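Local coordinates for protein Nadp(h)-dependent ketose reductase (Bemisia argentifolii, PDB 1E3J) that probably interconverts ketoses and polyols, reducing fructose to sorbitol with NADPH, as a zinc-containing member of the alcohol dehydrogenase family, at residues A[239-244]-A[260-266]; A[254-259]-A[278-284]. All coordinates share one frame; numbering follows the deposited sequence. Where two conformers were deposited one is given.

Contact 1: A[239-244]-A[260-266]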
loop_
_atom_site.group_PDB
_atom_site.type_symbol
_atom_site.label_atom_id
_atom_site.label_comp_id
_atom_site.label_asym_id
_atom_site.label_seq_id
_atom_site.Cartn_x
_atom_site.Cartn_y
_atom_site.Cartn_z
ATOM N N ASP A 239 12.744 2.132 -22.001
ATOM C CA ASP A 239 13.381 1.585 -20.816
ATOM C C ASP A 239 12.965 0.131 -20.737
ATOM O O ASP A 239 12.118 -0.344 -21.498
ATOM C CB ASP A 239 12.883 2.290 -19.553
ATOM C CG ASP A 239 13.938 2.344 -18.446
ATOM O OD1 ASP A 239 14.727 1.375 -18.288
ATOM O OD2 ASP A 239 13.963 3.372 -17.724
ATOM N N LEU A 240 13.571 -0.566 -19.795
ATOM C CA LEU A 240 13.257 -1.946 -19.562
ATOM C C LEU A 240 11.842 -1.948 -18.991
ATOM O O LEU A 240 11.405 -0.949 -18.386
ATOM C CB LEU A 240 14.230 -2.491 -18.542
ATOM C CG LEU A 240 15.651 -2.327 -19.043
ATOM C CD1 LEU A 240 16.610 -2.549 -17.878
ATOM C CD2 LEU A 240 15.894 -3.327 -20.177
ATOM N N PRO A 241 11.106 -3.052 -19.197
ATOM C CA PRO A 241 9.729 -3.217 -18.709
ATOM C C PRO A 241 9.769 -3.208 -17.183
ATOM O O PRO A 241 10.641 -3.836 -16.624
ATOM C CB PRO A 241 9.331 -4.588 -19.250
ATOM C CG PRO A 241 10.622 -5.334 -19.241
ATOM C CD PRO A 241 11.624 -4.307 -19.760
ATOM N N ASN A 242 8.891 -2.479 -16.502
ATOM C CA ASN A 242 8.977 -2.552 -15.056
ATOM C C ASN A 242 8.152 -3.713 -14.490
ATOM O O ASN A 242 8.246 -4.032 -13.288
ATOM C CB ASN A 242 8.675 -1.214 -14.377
ATOM C CG ASN A 242 7.385 -0.600 -14.811
ATOM O OD1 ASN A 242 7.062 -0.575 -15.996
ATOM N ND2 ASN A 242 6.637 -0.049 -13.841
ATOM N N VAL A 243 7.379 -4.352 -15.376
ATOM C CA VAL A 243 6.606 -5.516 -15.018
ATOM C C VAL A 243 6.740 -6.551 -16.119
ATOM O O VAL A 243 6.439 -6.298 -17.295
ATOM C CB VAL A 243 5.117 -5.207 -14.835
ATOM C CG1 VAL A 243 4.338 -6.531 -14.643
ATOM C CG2 VAL A 243 4.910 -4.271 -13.643
ATOM N N THR A 244 7.237 -7.716 -15.744
ATOM C CA THR A 244 7.355 -8.809 -16.659
ATOM C C THR A 244 6.404 -9.906 -16.169
ATOM O O THR A 244 6.382 -10.248 -14.983
ATOM C CB THR A 244 8.801 -9.363 -16.659
ATOM O OG1 THR A 244 9.708 -8.340 -17.111
ATOM C CG2 THR A 244 8.905 -10.577 -17.583
ATOM N N ILE A 260 15.900 -8.984 -17.728
ATOM C CA ILE A 260 15.417 -7.885 -18.542
ATOM C C ILE A 260 14.528 -6.915 -17.749
ATOM O O ILE A 260 14.296 -5.770 -18.178
ATOM C CB ILE A 260 14.603 -8.424 -19.701
ATOM C CG1 ILE A 260 14.186 -7.295 -20.639
ATOM C CG2 ILE A 260 13.372 -9.114 -19.155
ATOM C CD1 ILE A 260 15.305 -6.670 -21.432
ATOM N N THR A 261 14.035 -7.348 -16.590
ATOM C CA THR A 261 13.155 -6.471 -15.806
ATOM C C THR A 261 13.868 -5.258 -15.218
ATOM O O THR A 261 14.991 -5.374 -14.733
ATOM C CB THR A 261 12.454 -7.242 -14.665
ATOM O OG1 THR A 261 11.634 -8.279 -15.222
ATOM C CG2 THR A 261 11.563 -6.291 -13.860
ATOM N N ARG A 262 13.217 -4.096 -15.286
ATOM C CA ARG A 262 13.787 -2.882 -14.732
ATOM C C ARG A 262 14.009 -2.951 -13.210
ATOM O O ARG A 262 13.225 -3.546 -12.476
ATOM C CB ARG A 262 12.873 -1.681 -15.024
ATOM C CG ARG A 262 13.460 -0.322 -14.626
ATOM C CD ARG A 262 12.387 0.808 -14.686
ATOM N NE ARG A 262 11.717 0.855 -15.988
ATOM C CZ ARG A 262 10.543 1.453 -16.236
ATOM N NH1 ARG A 262 9.861 2.069 -15.261
ATOM N NH2 ARG A 262 10.056 1.457 -17.484
ATOM N N THR A 263 15.066 -2.306 -12.749
ATOM C CA THR A 263 15.392 -2.239 -11.338
ATOM C C THR A 263 14.144 -1.773 -10.590
ATOM O O THR A 263 13.441 -0.856 -11.028
ATOM C CB THR A 263 16.570 -1.233 -11.119
ATOM O OG1 THR A 263 17.728 -1.734 -11.787
ATOM C CG2 THR A 263 16.907 -1.055 -9.660
ATOM N N GLY A 264 13.858 -2.430 -9.482
ATOM C CA GLY A 264 12.698 -2.082 -8.673
ATOM C C GLY A 264 11.390 -2.561 -9.253
ATOM O O GLY A 264 10.350 -2.303 -8.685
ATOM N N GLY A 265 11.451 -3.255 -10.385
ATOM C CA GLY A 265 10.250 -3.723 -11.049
ATOM C C GLY A 265 9.857 -5.074 -10.508
ATOM O O GLY A 265 10.403 -5.512 -9.482
ATOM N N THR A 266 8.952 -5.742 -11.214
ATOM C CA THR A 266 8.433 -7.005 -10.763
ATOM C C THR A 266 8.292 -8.074 -11.838
ATOM O O THR A 266 7.997 -7.785 -13.002
ATOM C CB THR A 266 7.029 -6.778 -10.139
ATOM O OG1 THR A 266 7.089 -5.661 -9.252
ATOM C CG2 THR A 266 6.560 -8.002 -9.384
#
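Arg262 lays its guanidinium group along the chain of 239-244 and grips the carbonyl of Leu240. NH2 gives the stronger bond, 2.9 Å to Leu240 O, meeting the oxygen 25° out of the guanidinium plane, while NE adds a weak one to the same acceptor. The side chain leaves with CG anti to the backbone N (chi1 -173°) and bends at chi3, which turns the group back over Asn242. There the amide of Asn242 stacks on it, the two planes only 4° apart, with Asn242 CB 3.6 Å from Arg262 NH1; a hydrogen bond from Thr171 N to Asn242 OD1 holds the amide. The poorly ordered carboxylate of Asp239 lies over the opposite face, a long salt bridge by charge alone. Leu240 and Pro241 meet the end of helix 251-260 through Ile260, Leu240 CD2 touching Ile260 CD1 at 3.6 Å. Deeper in, the hydroxyl of Thr244 donates to Thr261 OG1 (2.7 Å), which is also bonded to Gly257 O. Three backbone bonds tie the segments together: Arg262 N to Pro241 O, Thr266 N to Asn242 O and Thr244 N to Thr266 O. The last two belong to the parallel pairing of strands 243-246 and 266-269, joined by the right-handed beta-alpha-beta crossover through helix 251-260 in the Rossmann-type domain. On the other side, strand 171-175 borders 243-246 and touches Pro241 and Thr244, while helix 226-236 packs against Leu240 and Ile260.

Contact 2: A[254-259]-A[278-284]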
loop_
_atom_site.group_PDB
_atom_site.type_symbol
_atom_site.label_atom_id
_atom_site.label_comp_id
_atom_site.label_asym_id
_atom_site.label_seq_id
_atom_site.Cartn_x
_atom_site.Cartn_y
_atom_site.Cartn_z
ATOM N N ILE A 254 12.322 -17.496 -17.363
ATOM C CA ILE A 254 12.310 -16.810 -16.068
ATOM C C ILE A 254 13.639 -16.098 -15.849
ATOM O O ILE A 254 13.696 -15.004 -15.249
ATOM C CB ILE A 254 12.068 -17.788 -14.919
ATOM C CG1 ILE A 254 10.610 -18.248 -14.964
ATOM C CG2 ILE A 254 12.419 -17.132 -13.588
ATOM C CD1 ILE A 254 10.302 -19.444 -14.086
ATOM N N THR A 255 14.700 -16.703 -16.372
ATOM C CA THR A 255 16.024 -16.133 -16.210
ATOM C C THR A 255 16.031 -14.857 -17.023
ATOM O O THR A 255 16.550 -13.854 -16.595
ATOM C CB THR A 255 17.140 -17.102 -16.725
ATOM O OG1 THR A 255 17.103 -18.331 -15.977
ATOM C CG2 THR A 255 18.526 -16.464 -16.566
ATOM N N ILE A 256 15.438 -14.900 -18.199
ATOM C CA ILE A 256 15.385 -13.720 -19.040
ATOM C C ILE A 256 14.558 -12.651 -18.313
ATOM O O ILE A 256 14.952 -11.476 -18.262
ATOM C CB ILE A 256 14.723 -14.043 -20.440
ATOM C CG1 ILE A 256 15.714 -14.801 -21.329
ATOM C CG2 ILE A 256 14.349 -12.755 -21.166
ATOM C CD1 ILE A 256 15.148 -15.185 -22.671
ATOM N N GLY A 257 13.411 -13.072 -17.769
ATOM C CA GLY A 257 12.518 -12.157 -17.065
ATOM C C GLY A 257 13.259 -11.401 -15.988
ATOM O O GLY A 257 13.146 -10.192 -15.878
ATOM N N ILE A 258 14.031 -12.129 -15.200
ATOM C CA ILE A 258 14.842 -11.546 -14.154
ATOM C C ILE A 258 15.908 -10.587 -14.703
ATOM O O ILE A 258 16.211 -9.533 -14.103
ATOM C CB ILE A 258 15.579 -12.652 -13.400
ATOM C CG1 ILE A 258 14.564 -13.522 -12.663
ATOM C CG2 ILE A 258 16.627 -12.043 -12.433
ATOM C CD1 ILE A 258 15.170 -14.712 -11.969
ATOM N N ASN A 259 16.501 -10.939 -15.841
ATOM C CA ASN A 259 17.565 -10.100 -16.349
ATOM C C ASN A 259 17.106 -8.917 -17.182
ATOM O O ASN A 259 17.819 -7.933 -17.303
ATOM C CB ASN A 259 18.574 -10.964 -17.116
ATOM C CG ASN A 259 19.366 -11.890 -16.191
ATOM O OD1 ASN A 259 19.793 -11.485 -15.112
ATOM N ND2 ASN A 259 19.563 -13.129 -16.611
ATOM N N THR A 278 16.432 -23.507 -12.458
ATOM C CA THR A 278 17.738 -22.999 -12.076
ATOM C C THR A 278 17.686 -21.560 -12.543
ATOM O O THR A 278 17.646 -21.302 -13.730
ATOM C CB THR A 278 18.853 -23.764 -12.795
ATOM O OG1 THR A 278 18.917 -25.103 -12.274
ATOM C CG2 THR A 278 20.183 -23.074 -12.597
ATOM N N VAL A 279 17.672 -20.623 -11.602
ATOM C CA VAL A 279 17.547 -19.217 -11.970
ATOM C C VAL A 279 18.523 -18.340 -11.252
ATOM O O VAL A 279 19.045 -18.703 -10.207
ATOM C CB VAL A 279 16.119 -18.702 -11.686
ATOM C CG1 VAL A 279 15.109 -19.462 -12.552
ATOM C CG2 VAL A 279 15.806 -18.872 -10.210
ATOM N N PRO A 280 18.772 -17.148 -11.801
ATOM C CA PRO A 280 19.710 -16.201 -11.210
ATOM C C PRO A 280 19.109 -15.267 -10.171
ATOM O O PRO A 280 19.162 -14.042 -10.355
ATOM C CB PRO A 280 20.207 -15.437 -12.424
ATOM C CG PRO A 280 18.931 -15.274 -13.189
ATOM C CD PRO A 280 18.355 -16.686 -13.138
ATOM N N LEU A 281 18.558 -15.819 -9.088
ATOM C CA LEU A 281 17.980 -14.986 -8.043
ATOM C C LEU A 281 18.949 -13.914 -7.569
ATOM O O LEU A 281 18.517 -12.813 -7.216
ATOM C CB LEU A 281 17.541 -15.816 -6.835
ATOM C CG LEU A 281 16.384 -16.799 -6.980
ATOM C CD1 LEU A 281 15.913 -17.166 -5.561
ATOM C CD2 LEU A 281 15.244 -16.195 -7.800
ATOM N N VAL A 282 20.250 -14.216 -7.551
ATOM C CA VAL A 282 21.236 -13.216 -7.113
ATOM C C VAL A 282 21.078 -11.894 -7.910
ATOM O O VAL A 282 21.134 -10.806 -7.320
ATOM C CB VAL A 282 22.718 -13.769 -7.246
ATOM C CG1 VAL A 282 23.114 -14.006 -8.740
ATOM C CG2 VAL A 282 23.684 -12.818 -6.570
ATOM N N ASN A 283 20.862 -12.001 -9.229
ATOM C CA ASN A 283 20.690 -10.859 -10.137
ATOM C C ASN A 283 19.462 -10.046 -9.763
ATOM O O ASN A 283 19.418 -8.832 -9.978
ATOM C CB ASN A 283 20.489 -11.333 -11.584
ATOM C CG ASN A 283 21.788 -11.751 -12.268
ATOM O OD1 ASN A 283 22.721 -12.252 -11.628
ATOM N ND2 ASN A 283 21.844 -11.563 -13.578
ATOM N N ALA A 284 18.451 -10.731 -9.241
ATOM C CA ALA A 284 17.209 -10.073 -8.855
ATOM C C ALA A 284 17.448 -9.216 -7.623
ATOM O O ALA A 284 17.036 -8.058 -7.556
ATOM C CB ALA A 284 16.117 -11.117 -8.557
#
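Ile254 opens the contact with its CG2 branch, which rests 3.7 Å from Val279 CG1 at the end of strand 277-279. One residue on, Thr255 presses its methyl against the proline ring: CG2 lies 3.4 Å from Pro280 CD, tighter than usual for two carbons. Its chi1 of -61° sends CG2 anti to the backbone N and out to the ring, while OG1 turns back to bond Glu251 O in the preceding helical turn. Ile258, a full turn beyond Ile254, carries the largest share of the apolar contact, and its two branches divide the work. CD1 reaches Pro280 CD at 3.9 Å and also meets Val279 CB; CG2 rests on the short helix, 4.0 Å from Ala284 CB and beside Asn283 CB. Asn259 supplies the polar link. Its OD1 accepts from Asn283 ND2 at 2.6 Å, with the donor tilted 24° from the carbonyl plane and the two amides turned 59° from each other. Pro280 centres an inverse gamma turn, which swings the chain from strand 277-279 into helix 281-285 and lets both elements face the same side of helix 251-260. Ile254 and Ile258 also pack on Leu267 of strand 266-269, and helix 226-236 touches Ile256 and Asn259. Within strand 277-279, Thr278 and Val279 pair antiparallel with a strand of the second subunit, so the sheet continues across the interface.

Helix 251-260 joins the contacts: its last residue and the loop that follows serve contact 1, its preceding turns serve contact 2, and Thr244 CG2 packs on Gly257 CA between them, the centres about 12 Å apart. Contact 1 is partly buried and largely polar, pairing parallel strands at one end and holding an arginine beside exposed Asp239 at the other. Contact 2 is buried and mostly apolar, with a single amide-amide bond, and joins a helix to a strand-turn-helix unit. Both touch the second subunit, contact 1 through Thr263 on its Leu109, contact 2 more extensively through the continued sheet.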